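Local coordinates for protein NAD-dependent epimerase/dehydratase (Methylobacillus flagellatus KT, PDB 3GPI) that is of unknown function but probably binds a nicotinamide dinucleotide on a Rossmann fold, as do related NAD-dependent epimerases and dehydratases, at residues Leu32-Ser35 / Ala36-Met39; Gly15-Leu18 / Ala19-Thr23; Lys130-Ser133 / Gly134-Leu138; Val50-Pro53 / Asp54-Ala57. One frame throughout, in Å; residues are numbered along the deposited sequence.

The four contacts are local, each joining side chains a few residues apart, and all lie in the probable dinucleotide-binding domain. Contact 2 sits on helix 13-24, which carries Gly15 after the turn at Gly10 and Gly12, a likely GxGxxG cofactor motif; contact 1 follows at the end of strand 29-33. They touch through Met39 SD and Leu16 CD2, 3.9 Å apart, with centres about 15 Å apart. Contact 4 adjoins contact 1 through Leu32 CD2 and Val50 CG1 at 4.0 Å, again with centres about 15 Å apart. Contact 3, at the start of helix 132-143, stands apart: its centre is about 28 Å from that of contact 2, on the opposite side of the chain's centre.

Contact 1: residues Leu32-Ser35 / Ala36-Met39; sequences LRRS and AQPM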
ATOM      1  N   LEU A  32      14.622   1.900   6.860  1.00 17.17           N
ATOM      2  CA  LEU A  32      14.987   0.867   7.799  1.00 18.57           C
ATOM      3  C   LEU A  32      14.634  -0.440   7.099  1.00 18.39           C
ATOM      4  O   LEU A  32      13.454  -0.677   6.766  1.00 18.79           O
ATOM      5  CB  LEU A  32      14.181   1.058   9.103  1.00 20.45           C
ATOM      6  CG  LEU A  32      14.534   0.340  10.403  1.00 23.54           C
ATOM      7  CD1 LEU A  32      13.786   1.029  11.536  1.00 24.03           C
ATOM      8  CD2 LEU A  32      14.138  -1.137  10.321  1.00 26.19           C
ATOM      9  N   ARG A  33      15.643  -1.301   6.887  1.00 18.22           N
ATOM     10  CA  ARG A  33      15.464  -2.574   6.178  1.00 20.12           C
ATOM     11  C   ARG A  33      16.021  -3.752   6.969  1.00 21.19           C
ATOM     12  O   ARG A  33      16.681  -3.560   7.981  1.00 22.64           O
ATOM     13  CB  ARG A  33      16.187  -2.479   4.843  1.00 19.51           C
ATOM     14  CG  ARG A  33      17.716  -2.468   5.008  1.00 20.64           C
ATOM     15  CD  ARG A  33      18.423  -2.662   3.714  1.00 21.56           C
ATOM     16  NE  ARG A  33      19.823  -2.289   3.856  1.00 21.41           N
ATOM     17  CZ  ARG A  33      20.842  -3.143   3.809  1.00 25.56           C
ATOM     18  NH1 ARG A  33      20.634  -4.441   3.594  1.00 27.15           N
ATOM     19  NH2 ARG A  33      22.075  -2.696   3.943  1.00 25.14           N
ATOM     20  N   ARG A  34      15.746  -4.968   6.501  1.00 22.43           N
ATOM     21  CA  ARG A  34      16.441  -6.178   6.980  1.00 24.43           C
ATOM     22  C   ARG A  34      17.740  -6.471   6.192  1.00 24.35           C
ATOM     23  O   ARG A  34      17.852  -6.107   5.000  1.00 25.45           O
ATOM     24  CB  ARG A  34      15.501  -7.359   6.813  1.00 24.53           C
ATOM     25  CG  ARG A  34      14.181  -7.243   7.580  1.00 26.96           C
ATOM     26  CD  ARG A  34      13.345  -8.523   7.417  1.00 34.70           C
ATOM     27  NE  ARG A  34      13.071  -8.797   6.007  1.00 40.54           N
ATOM     28  CZ  ARG A  34      11.990  -8.385   5.355  1.00 42.50           C
ATOM     29  NH1 ARG A  34      11.042  -7.699   5.993  1.00 43.63           N
ATOM     30  NH2 ARG A  34      11.855  -8.666   4.068  1.00 42.97           N
ATOM     31  N   SER A  35      18.689  -7.204   6.807  1.00 27.26           N
ATOM     32  CA  SER A  35      19.974  -7.539   6.147  1.00 28.33           C
ATOM     33  C   SER A  35      19.811  -8.391   4.891  1.00 28.02           C
ATOM     34  O   SER A  35      20.575  -8.258   3.951  1.00 28.62           O
ATOM     35  CB  SER A  35      20.953  -8.205   7.109  1.00 29.44           C
ATOM     36  OG  SER A  35      20.480  -9.464   7.514  1.00 33.21           O
ATOM     37  N   ALA A  36      18.772  -9.219   4.849  1.00 27.10           N
ATOM     38  CA  ALA A  36      18.533 -10.065   3.674  1.00 26.72           C
ATOM     39  C   ALA A  36      17.899  -9.321   2.497  1.00 26.30           C
ATOM     40  O   ALA A  36      17.608  -9.928   1.458  1.00 27.02           O
ATOM     41  CB  ALA A  36      17.690 -11.263   4.051  1.00 26.54           C
ATOM     42  N   GLN A  37      17.644  -8.019   2.682  1.00 25.36           N
ATOM     43  CA  GLN A  37      17.038  -7.202   1.654  1.00 25.40           C
ATOM     44  C   GLN A  37      18.110  -6.366   0.985  1.00 24.26           C
ATOM     45  O   GLN A  37      18.598  -5.380   1.556  1.00 24.35           O
ATOM     46  CB  GLN A  37      15.963  -6.270   2.201  1.00 24.38           C
ATOM     47  CG  GLN A  37      14.683  -6.914   2.542  1.00 26.30           C
ATOM     48  CD  GLN A  37      13.753  -5.863   3.039  1.00 28.52           C
ATOM     49  OE1 GLN A  37      13.938  -5.343   4.137  1.00 23.94           O
ATOM     50  NE2 GLN A  37      12.757  -5.514   2.229  1.00 30.74           N
ATOM     51  N   PRO A  38      18.476  -6.760  -0.230  1.00 24.55           N
ATOM     52  CA  PRO A  38      19.400  -5.963  -0.975  1.00 23.53           C
ATOM     53  C   PRO A  38      18.739  -4.677  -1.441  1.00 22.36           C
ATOM     54  O   PRO A  38      17.553  -4.655  -1.786  1.00 22.24           O
ATOM     55  CB  PRO A  38      19.711  -6.853  -2.183  1.00 25.28           C
ATOM     56  CG  PRO A  38      18.505  -7.652  -2.366  1.00 27.03           C
ATOM     57  CD  PRO A  38      18.016  -7.929  -1.012  1.00 24.86           C
ATOM     58  N   MET A  39      19.522  -3.621  -1.449  1.00 21.52           N
ATOM     59  CA  MET A  39      19.047  -2.308  -1.884  1.00 20.61           C
ATOM     60  C   MET A  39      19.656  -1.903  -3.202  1.00 20.07           C
ATOM     61  O   MET A  39      20.810  -2.221  -3.482  1.00 22.37           O
ATOM     62  CB  MET A  39      19.386  -1.250  -0.809  1.00 20.45           C
ATOM     63  CG  MET A  39      18.691  -1.480   0.513  1.00 20.45           C
ATOM     64  SD  MET A  39      16.884  -1.120   0.444  1.00 15.87           S
ATOM     65  CE  MET A  39      16.176  -2.795   0.556  1.00 20.77           C
TER
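Arg34 N donates to Gln37 OE1, 3.0 Å away, in a nearly straight bond (168°) that meets the oxygen in the plane of its amide carbonyl. Gln37 N returns a bond to Arg34 O at 3.0 Å, closing a type I beta turn from Arg34 to Gln37 where strand 29-33 of the Rossmann fold ends. In related domains this strand end commonly borders the adenosine ribose of the cofactor; no bound cofactor establishes it here. The glutamine reaches back because its CG stands anti to its own carbonyl carbon (chi1 -75°) and the chain runs straight on beyond CG, carrying the amide across the mouth of the turn. Arg34, bent at its third torsion, then lays its guanidinium over that amide: the planes are 15° apart, and Arg34 NH2 comes to 3.5 Å from Gln37 CD. Stack and bond together restrict the amide's rotation. Arg33 NH1 makes a weak, bent hydrogen bond to Gln37 O at 3.0 Å, while Arg33 NE is hydrogen-bonded to Thr45 OG1 of strand 45-47. Outward from these bonds the contact is packing: Arg33 and Met39 run antiparallel past one another, and Met39 also rests on Cys11. The extended arginine chain brings Arg33 CD to 3.4 Å from Met39 CG and 3.9 Å from Met39 CE.

Contact 2: residues Gly15-Leu18 / Ala19-Thr23; sequences GLEL and ARRLT
Glu17 and Arg20 run alongside each other in one direction, so that the guanidinium presents its NE edge to the carboxylate with the two planes 38° apart. Arg20 NE donates to Glu17 OE1 at 3.0 Å, and Arg20 NH2 to Glu17 OE2 at 2.7 Å, the second on the syn side. Arg21 instead crosses the glutamate, its guanidinium turned 63° from the carboxylate; Arg21 NE reaches Glu17 OE2 at 2.7 Å on the anti side, and Arg21 NH2 adds a weak bond to that oxygen. Arg20 NH2 and Arg21 NE both approach OE2 from the same face of the carboxylate; the three residues form a salt-bridge network. The glutamate gets there with CG anti to its backbone N (chi1 176°) and a bend at chi2 that turns the carboxylate along the helix. Replacing Glu17 with an alanine would probably leave Arg20 and Arg21 without their shared counter-charge and let both guanidinium groups swing. All of this lies on helix 13-24, the helix of the first beta-alpha-beta unit of the Rossmann fold, which starts at the glycine-rich turn. On a different face Leu18 crosses Leu22, their CD1 atoms 3.7 Å apart, above Ile8 and Ile6 of strand 6-9. Helix 187-201 packs alongside, Ala191 against Glu17 and Ile194 against Leu18. Successive backbone bonds run through the segment, among them Leu22 N to Leu18 O at 2.9 Å.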
ATOM      1  N   GLY A  15       8.086   1.210  -0.342  1.00 15.90           N
ATOM      2  CA  GLY A  15       8.977   2.124   0.400  1.00 16.22           C
ATOM      3  C   GLY A  15      10.104   2.644  -0.469  1.00 16.53           C
ATOM      4  O   GLY A  15      10.498   3.798  -0.336  1.00 17.30           O
ATOM      5  N   LEU A  16      10.619   1.811  -1.370  1.00 15.82           N
ATOM      6  CA  LEU A  16      11.685   2.245  -2.256  1.00 16.40           C
ATOM      7  C   LEU A  16      11.225   3.257  -3.271  1.00 16.53           C
ATOM      8  O   LEU A  16      11.917   4.244  -3.533  1.00 16.62           O
ATOM      9  CB  LEU A  16      12.379   1.069  -2.941  1.00 17.67           C
ATOM     10  CG  LEU A  16      13.210   0.238  -1.973  1.00 20.22           C
ATOM     11  CD1 LEU A  16      13.559  -1.148  -2.532  1.00 23.04           C
ATOM     12  CD2 LEU A  16      14.486   1.052  -1.703  1.00 23.70           C
ATOM     13  N   GLU A  17      10.030   3.061  -3.815  1.00 16.05           N
ATOM     14  CA  GLU A  17       9.509   4.010  -4.762  1.00 14.84           C
ATOM     15  C   GLU A  17       9.168   5.331  -4.091  1.00 14.55           C
ATOM     16  O   GLU A  17       9.420   6.392  -4.654  1.00 15.64           O
ATOM     17  CB  GLU A  17       8.288   3.426  -5.509  1.00 16.28           C
ATOM     18  CG  GLU A  17       7.575   4.380  -6.472  1.00 16.86           C
ATOM     19  CD  GLU A  17       8.404   4.847  -7.656  1.00 19.03           C
ATOM     20  OE1 GLU A  17       9.490   4.263  -7.916  1.00 22.70           O
ATOM     21  OE2 GLU A  17       7.965   5.810  -8.312  1.00 22.95           O
ATOM     22  N   LEU A  18       8.649   5.250  -2.867  1.00 14.66           N
ATOM     23  CA  LEU A  18       8.382   6.450  -2.084  1.00 14.86           C
ATOM     24  C   LEU A  18       9.683   7.192  -1.827  1.00 14.34           C
ATOM     25  O   LEU A  18       9.763   8.411  -1.979  1.00 14.45           O
ATOM     26  CB  LEU A  18       7.712   6.045  -0.788  1.00 14.45           C
ATOM     27  CG  LEU A  18       7.453   7.238   0.151  1.00 13.24           C
ATOM     28  CD1 LEU A  18       6.619   8.328  -0.502  1.00 15.09           C
ATOM     29  CD2 LEU A  18       6.764   6.717   1.421  1.00 14.96           C
ATOM     30  N   ALA A  19      10.713   6.453  -1.412  1.00 15.06           N
ATOM     31  CA  ALA A  19      11.994   7.113  -1.136  1.00 14.93           C
ATOM     32  C   ALA A  19      12.502   7.838  -2.369  1.00 15.42           C
ATOM     33  O   ALA A  19      13.005   8.961  -2.268  1.00 15.46           O
ATOM     34  CB  ALA A  19      13.032   6.103  -0.634  1.00 15.33           C
ATOM     35  N   ARG A  20      12.379   7.206  -3.526  1.00 15.95           N
ATOM     36  CA  ARG A  20      12.884   7.802  -4.759  1.00 17.67           C
ATOM     37  C   ARG A  20      12.203   9.127  -5.038  1.00 17.41           C
ATOM     38  O   ARG A  20      12.842  10.134  -5.357  1.00 18.06           O
ATOM     39  CB  ARG A  20      12.689   6.810  -5.918  1.00 19.21           C
ATOM     40  CG  ARG A  20      13.275   7.252  -7.255  1.00 22.65           C
ATOM     41  CD  ARG A  20      12.842   6.338  -8.442  1.00 23.49           C
ATOM     42  NE  ARG A  20      11.407   6.484  -8.748  1.00 23.78           N
ATOM     43  CZ  ARG A  20      10.886   7.457  -9.492  1.00 24.76           C
ATOM     44  NH1 ARG A  20      11.680   8.392 -10.016  1.00 26.62           N
ATOM     45  NH2 ARG A  20       9.582   7.513  -9.725  1.00 24.59           N
ATOM     46  N   ARG A  21      10.878   9.152  -4.871  1.00 16.24           N
ATOM     47  CA  ARG A  21      10.101  10.362  -5.123  1.00 16.43           C
ATOM     48  C   ARG A  21      10.427  11.460  -4.120  1.00 16.51           C
ATOM     49  O   ARG A  21      10.659  12.615  -4.515  1.00 17.55           O
ATOM     50  CB  ARG A  21       8.604  10.021  -5.134  1.00 17.37           C
ATOM     51  CG  ARG A  21       8.214   9.188  -6.357  1.00 18.93           C
ATOM     52  CD  ARG A  21       6.768   8.630  -6.303  1.00 21.53           C
ATOM     53  NE  ARG A  21       6.508   7.894  -7.545  1.00 21.50           N
ATOM     54  CZ  ARG A  21       6.048   8.427  -8.671  1.00 20.92           C
ATOM     55  NH1 ARG A  21       5.628   9.698  -8.727  1.00 20.97           N
ATOM     56  NH2 ARG A  21       5.929   7.639  -9.721  1.00 23.03           N
ATOM     57  N   LEU A  22      10.501  11.117  -2.837  1.00 15.20           N
ATOM     58  CA  LEU A  22      10.755  12.108  -1.800  1.00 14.50           C
ATOM     59  C   LEU A  22      12.159  12.670  -1.935  1.00 15.15           C
ATOM     60  O   LEU A  22      12.349  13.862  -1.704  1.00 15.68           O
ATOM     61  CB  LEU A  22      10.576  11.490  -0.414  1.00 14.06           C
ATOM     62  CG  LEU A  22       9.145  11.153  -0.061  1.00 14.41           C
ATOM     63  CD1 LEU A  22       9.164  10.396   1.230  1.00 14.53           C
ATOM     64  CD2 LEU A  22       8.257  12.425   0.025  1.00 15.30           C
ATOM     65  N   THR A  23      13.134  11.832  -2.276  1.00 14.93           N
ATOM     66  CA  THR A  23      14.500  12.333  -2.477  1.00 16.40           C
ATOM     67  C   THR A  23      14.547  13.283  -3.661  1.00 17.43           C
ATOM     68  O   THR A  23      15.206  14.346  -3.567  1.00 17.53           O
ATOM     69  CB  THR A  23      15.459  11.147  -2.648  1.00 15.40           C
ATOM     70  OG1 THR A  23      15.505  10.394  -1.427  1.00 16.91           O
ATOM     71  CG2 THR A  23      16.864  11.631  -3.004  1.00 17.87           C
TER

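Contact 3: residues Lys130-Ser133 / Gly134-Leu138; sequences KDFS and GKRML
Stacking dominates between Phe132 and Arg136: the guanidinium lies flat on one face of the ring, the planes 13° apart and Arg136 CZ 3.5 Å from the ring centroid. This is a cation-pi contact, and Arg136 CD adds a CH-pi contact to the same face at 3.6 Å from the centroid. With Phe132 CG opposite its backbone N (chi1 -176°) the ring stands out from the helix, and Arg136, bent at its third torsion, folds back over it. A leucine in place of Arg136 has no cation for the ring, and would probably leave Leu83 O without its bond from Arg136 NH2 and Phe132 freer to turn. Among the hydrogen bonds, Phe132 O accepts two from the one arginine, from opposite faces of its carbonyl plane: Arg136 N at 2.9 Å, and Arg136 NE at 3.2 Å from 73° above the plane. These residues form the first turn of helix 132-143, with Asp131 as its N-cap. Its OD1 accepts from Gly134 N at 2.8 Å, met from above the carboxylate plane, while Asp131 O takes Lys135 N. Packing continues on the buried side, where Met137 leans on Phe106 of strand 103-109 and on Ala72 and Tyr76 of helix 71-76.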
ATOM      1  N   LYS A 130     -12.071 -10.458   9.499  1.00 22.72           N
ATOM      2  CA  LYS A 130     -12.526 -11.854   9.522  1.00 23.83           C
ATOM      3  C   LYS A 130     -11.382 -12.809   9.557  1.00 23.90           C
ATOM      4  O   LYS A 130     -11.594 -14.031   9.453  1.00 24.79           O
ATOM      5  CB  LYS A 130     -13.334 -12.199   8.286  1.00 25.27           C
ATOM      6  CG  LYS A 130     -14.225 -11.127   7.717  1.00 29.96           C
ATOM      7  CD  LYS A 130     -15.354 -10.721   8.664  1.00 33.72           C
ATOM      8  CE  LYS A 130     -15.812 -11.898   9.516  1.00 35.75           C
ATOM      9  NZ  LYS A 130     -16.894 -11.491  10.405  1.00 34.71           N
ATOM     10  N   ASP A 131     -10.163 -12.295   9.627  1.00 21.85           N
ATOM     11  CA  ASP A 131      -9.025 -13.186   9.764  1.00 22.11           C
ATOM     12  C   ASP A 131      -7.965 -12.588  10.654  1.00 21.83           C
ATOM     13  O   ASP A 131      -8.070 -11.424  11.055  1.00 19.05           O
ATOM     14  CB  ASP A 131      -8.444 -13.575   8.389  1.00 22.68           C
ATOM     15  CG  ASP A 131      -7.865 -12.386   7.643  1.00 26.67           C
ATOM     16  OD1 ASP A 131      -7.970 -11.254   8.114  1.00 30.44           O
ATOM     17  OD2 ASP A 131      -7.301 -12.598   6.552  1.00 36.22           O
ATOM     18  N   PHE A 132      -6.944 -13.394  10.936  1.00 21.21           N
ATOM     19  CA  PHE A 132      -5.862 -13.038  11.825  1.00 22.46           C
ATOM     20  C   PHE A 132      -5.087 -11.825  11.289  1.00 22.42           C
ATOM     21  O   PHE A 132      -4.717 -10.925  12.046  1.00 22.69           O
ATOM     22  CB  PHE A 132      -4.986 -14.295  11.935  1.00 24.29           C
ATOM     23  CG  PHE A 132      -3.832 -14.201  12.882  1.00 26.80           C
ATOM     24  CD1 PHE A 132      -3.918 -13.495  14.078  1.00 27.90           C
ATOM     25  CD2 PHE A 132      -2.647 -14.905  12.591  1.00 27.34           C
ATOM     26  CE1 PHE A 132      -2.806 -13.443  14.948  1.00 26.66           C
ATOM     27  CE2 PHE A 132      -1.537 -14.884  13.482  1.00 26.75           C
ATOM     28  CZ  PHE A 132      -1.634 -14.132  14.649  1.00 24.79           C
ATOM     29  N   SER A 133      -4.854 -11.781   9.987  1.00 22.40           N
ATOM     30  CA  SER A 133      -4.134 -10.659   9.383  1.00 22.23           C
ATOM     31  C   SER A 133      -4.898  -9.332   9.535  1.00 21.00           C
ATOM     32  O   SER A 133      -4.323  -8.292   9.880  1.00 20.70           O
ATOM     33  CB  SER A 133      -3.836 -10.976   7.931  1.00 23.94           C
ATOM     34  OG  SER A 133      -3.188 -12.245   7.852  1.00 28.03           O
ATOM     35  N   GLY A 134      -6.204  -9.379   9.324  1.00 19.30           N
ATOM     36  CA  GLY A 134      -7.035  -8.187   9.489  1.00 19.24           C
ATOM     37  C   GLY A 134      -7.100  -7.737  10.930  1.00 19.48           C
ATOM     38  O   GLY A 134      -7.075  -6.518  11.239  1.00 18.88           O
ATOM     39  N   LYS A 135      -7.172  -8.706  11.843  1.00 18.35           N
ATOM     40  CA  LYS A 135      -7.264  -8.378  13.260  1.00 19.15           C
ATOM     41  C   LYS A 135      -5.942  -7.748  13.729  1.00 19.30           C
ATOM     42  O   LYS A 135      -5.952  -6.766  14.473  1.00 20.32           O
ATOM     43  CB  LYS A 135      -7.650  -9.618  14.067  1.00 19.27           C
ATOM     44  CG  LYS A 135      -9.108 -10.036  13.857  1.00 22.46           C
ATOM     45  CD  LYS A 135      -9.374 -11.362  14.527  1.00 27.48           C
ATOM     46  CE  LYS A 135     -10.869 -11.694  14.490  1.00 30.24           C
ATOM     47  NZ  LYS A 135     -11.061 -13.165  14.757  1.00 33.59           N
ATOM     48  N   ARG A 136      -4.826  -8.335  13.298  1.00 19.89           N
ATOM     49  CA  ARG A 136      -3.493  -7.830  13.631  1.00 18.99           C
ATOM     50  C   ARG A 136      -3.319  -6.428  13.054  1.00 18.93           C
ATOM     51  O   ARG A 136      -2.694  -5.567  13.662  1.00 19.83           O
ATOM     52  CB  ARG A 136      -2.399  -8.763  13.080  1.00 19.40           C
ATOM     53  CG  ARG A 136      -2.185 -10.055  13.933  1.00 20.30           C
ATOM     54  CD  ARG A 136      -1.130 -10.945  13.299  1.00 24.06           C
ATOM     55  NE  ARG A 136      -1.631 -11.693  12.133  1.00 28.49           N
ATOM     56  CZ  ARG A 136      -0.876 -12.445  11.327  1.00 31.38           C
ATOM     57  NH1 ARG A 136      -1.435 -13.102  10.308  1.00 31.04           N
ATOM     58  NH2 ARG A 136       0.438 -12.576  11.547  1.00 33.80           N
ATOM     59  N   MET A 137      -3.872  -6.193  11.867  1.00 18.90           N
ATOM     60  CA  MET A 137      -3.747  -4.891  11.267  1.00 18.56           C
ATOM     61  C   MET A 137      -4.550  -3.819  11.981  1.00 17.62           C
ATOM     62  O   MET A 137      -4.060  -2.709  12.231  1.00 18.25           O
ATOM     63  CB  MET A 137      -4.189  -4.975   9.812  1.00 19.41           C
ATOM     64  CG  MET A 137      -3.810  -3.758   9.012  1.00 19.62           C
ATOM     65  SD  MET A 137      -2.032  -3.213   9.002  1.00 16.95           S
ATOM     66  CE  MET A 137      -1.378  -4.226   7.804  1.00 21.43           C
ATOM     67  N   LEU A 138      -5.781  -4.156  12.359  1.00 18.36           N
ATOM     68  CA  LEU A 138      -6.555  -3.211  13.155  1.00 17.58           C
ATOM     69  C   LEU A 138      -5.900  -2.961  14.540  1.00 19.26           C
ATOM     70  O   LEU A 138      -5.987  -1.847  15.048  1.00 20.59           O
ATOM     71  CB  LEU A 138      -8.036  -3.625  13.287  1.00 18.62           C
ATOM     72  CG  LEU A 138      -8.851  -3.604  11.997  1.00 17.19           C
ATOM     73  CD1 LEU A 138     -10.258  -4.219  12.305  1.00 22.08           C
ATOM     74  CD2 LEU A 138      -8.971  -2.202  11.372  1.00 20.21           C
TER

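Contact 4: residues Val50-Pro53 / Asp54-Ala57; sequences VTRP and DTLA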
ATOM      1  N   VAL A  50      12.481  -4.348  13.605  1.00 27.77           N
ATOM      2  CA  VAL A  50      11.457  -3.652  14.369  1.00 27.62           C
ATOM      3  C   VAL A  50      10.898  -4.459  15.549  1.00 27.76           C
ATOM      4  O   VAL A  50      10.330  -3.893  16.462  1.00 26.62           O
ATOM      5  CB  VAL A  50      10.321  -3.099  13.468  1.00 27.72           C
ATOM      6  CG1 VAL A  50      10.889  -2.083  12.457  1.00 28.31           C
ATOM      7  CG2 VAL A  50       9.576  -4.247  12.760  1.00 27.46           C
ATOM      8  N   THR A  51      11.098  -5.783  15.520  1.00 29.46           N
ATOM      9  CA  THR A  51      10.641  -6.654  16.618  1.00 30.23           C
ATOM     10  C   THR A  51      11.643  -6.724  17.774  1.00 30.20           C
ATOM     11  O   THR A  51      11.334  -7.272  18.834  1.00 30.70           O
ATOM     12  CB  THR A  51      10.309  -8.094  16.127  1.00 30.27           C
ATOM     13  OG1 THR A  51      11.497  -8.754  15.661  1.00 31.39           O
ATOM     14  CG2 THR A  51       9.276  -8.043  14.997  1.00 32.00           C
ATOM     15  N   ARG A  52      12.837  -6.172  17.551  1.00 28.89           N
ATOM     16  CA  ARG A  52      13.906  -6.205  18.538  1.00 28.89           C
ATOM     17  C   ARG A  52      14.340  -4.796  18.934  1.00 27.59           C
ATOM     18  O   ARG A  52      15.191  -4.201  18.269  1.00 27.61           O
ATOM     19  CB  ARG A  52      15.079  -6.988  17.980  1.00 28.97           C
ATOM     20  CG  ARG A  52      14.834  -8.507  17.955  1.00 31.53           C
ATOM     21  CD  ARG A  52      15.980  -9.212  17.256  1.00 37.26           C
ATOM     22  NE  ARG A  52      17.266  -8.921  17.892  1.00 39.71           N
ATOM     23  CZ  ARG A  52      18.419  -8.760  17.241  1.00 40.17           C
ATOM     24  NH1 ARG A  52      18.469  -8.832  15.913  1.00 40.47           N
ATOM     25  NH2 ARG A  52      19.525  -8.507  17.925  1.00 39.66           N
ATOM     26  N   PRO A  53      13.779  -4.269  20.029  1.00 27.42           N
ATOM     27  CA  PRO A  53      14.110  -2.917  20.483  1.00 26.84           C
ATOM     28  C   PRO A  53      15.608  -2.612  20.554  1.00 27.29           C
ATOM     29  O   PRO A  53      15.995  -1.472  20.318  1.00 25.54           O
ATOM     30  CB  PRO A  53      13.464  -2.835  21.866  1.00 26.88           C
ATOM     31  CG  PRO A  53      12.322  -3.780  21.788  1.00 28.30           C
ATOM     32  CD  PRO A  53      12.755  -4.896  20.896  1.00 27.01           C
ATOM     33  N   ASP A  54      16.438  -3.615  20.855  1.00 27.06           N
ATOM     34  CA  ASP A  54      17.884  -3.380  20.975  1.00 27.89           C
ATOM     35  C   ASP A  54      18.578  -3.038  19.648  1.00 27.25           C
ATOM     36  O   ASP A  54      19.716  -2.571  19.650  1.00 28.90           O
ATOM     37  CB  ASP A  54      18.594  -4.560  21.677  1.00 28.26           C
ATOM     38  CG  ASP A  54      18.375  -4.567  23.184  1.00 31.84           C
ATOM     39  OD1 ASP A  54      17.663  -3.688  23.717  1.00 35.58           O
ATOM     40  OD2 ASP A  54      18.917  -5.475  23.851  1.00 36.40           O
ATOM     41  N   THR A  55      17.889  -3.240  18.525  1.00 25.64           N
ATOM     42  CA  THR A  55      18.456  -2.888  17.217  1.00 24.71           C
ATOM     43  C   THR A  55      17.943  -1.525  16.760  1.00 23.58           C
ATOM     44  O   THR A  55      18.275  -1.083  15.657  1.00 23.11           O
ATOM     45  CB  THR A  55      18.074  -3.908  16.121  1.00 25.17           C
ATOM     46  OG1 THR A  55      16.660  -3.852  15.889  1.00 25.43           O
ATOM     47  CG2 THR A  55      18.486  -5.356  16.546  1.00 24.84           C
ATOM     48  N   LEU A  56      17.104  -0.893  17.572  1.00 23.18           N
ATOM     49  CA  LEU A  56      16.453   0.390  17.179  1.00 22.68           C
ATOM     50  C   LEU A  56      17.018   1.617  17.890  1.00 22.65           C
ATOM     51  O   LEU A  56      16.480   2.728  17.777  1.00 22.01           O
ATOM     52  CB  LEU A  56      14.951   0.324  17.434  1.00 22.95           C
ATOM     53  CG  LEU A  56      14.177  -0.798  16.711  1.00 22.96           C
ATOM     54  CD1 LEU A  56      12.760  -0.864  17.197  1.00 24.79           C
ATOM     55  CD2 LEU A  56      14.227  -0.640  15.201  1.00 26.74           C
ATOM     56  N   ALA A  57      18.096   1.436  18.628  1.00 21.95           N
ATOM     57  CA  ALA A  57      18.595   2.517  19.461  1.00 21.77           C
ATOM     58  C   ALA A  57      19.230   3.643  18.663  1.00 21.32           C
ATOM     59  O   ALA A  57      19.462   4.691  19.227  1.00 22.24           O
ATOM     60  CB  ALA A  57      19.587   1.982  20.489  1.00 23.23           C
TER
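A short 3-10 turn in the loop after strand 45-47 brings Arg52 and Thr55 together, with Arg52 O accepting two bonds from the threonine. Thr55 N lies 2.9 Å from Arg52 O, above the carbonyl plane, whereas Thr55 OG1 donates to Arg52 O at 2.8 Å from within that plane. Thr55 OG1 in turn accepts from Asp49 N, so the hydroxyl ties the turn to the residue before the loop segment. Leu56 N closes the next step onto Pro53 O at 3.0 Å. With its chi1 at 66°, Thr55 holds OG1 between its backbone N and carbonyl carbon and leaves CG2 on the side of the arginine. There CG2 sits over the middle of one face of the Arg52 guanidinium, 3.5 Å from Arg52 CZ, the two chains crossing at about a right angle. The arginine bends at its third torsion to lay that face down. As in related Rossmann enzymes, the Asp49-Val50 pair at the strand's exit probably lies near the adenine site. Val50 and Leu56 turn inward onto Leu32 of strand 29-33, while Asn91 of helix 86-95 bonds to Val50 O and touches Pro53 and Leu56, and Ala95 backs Leu56.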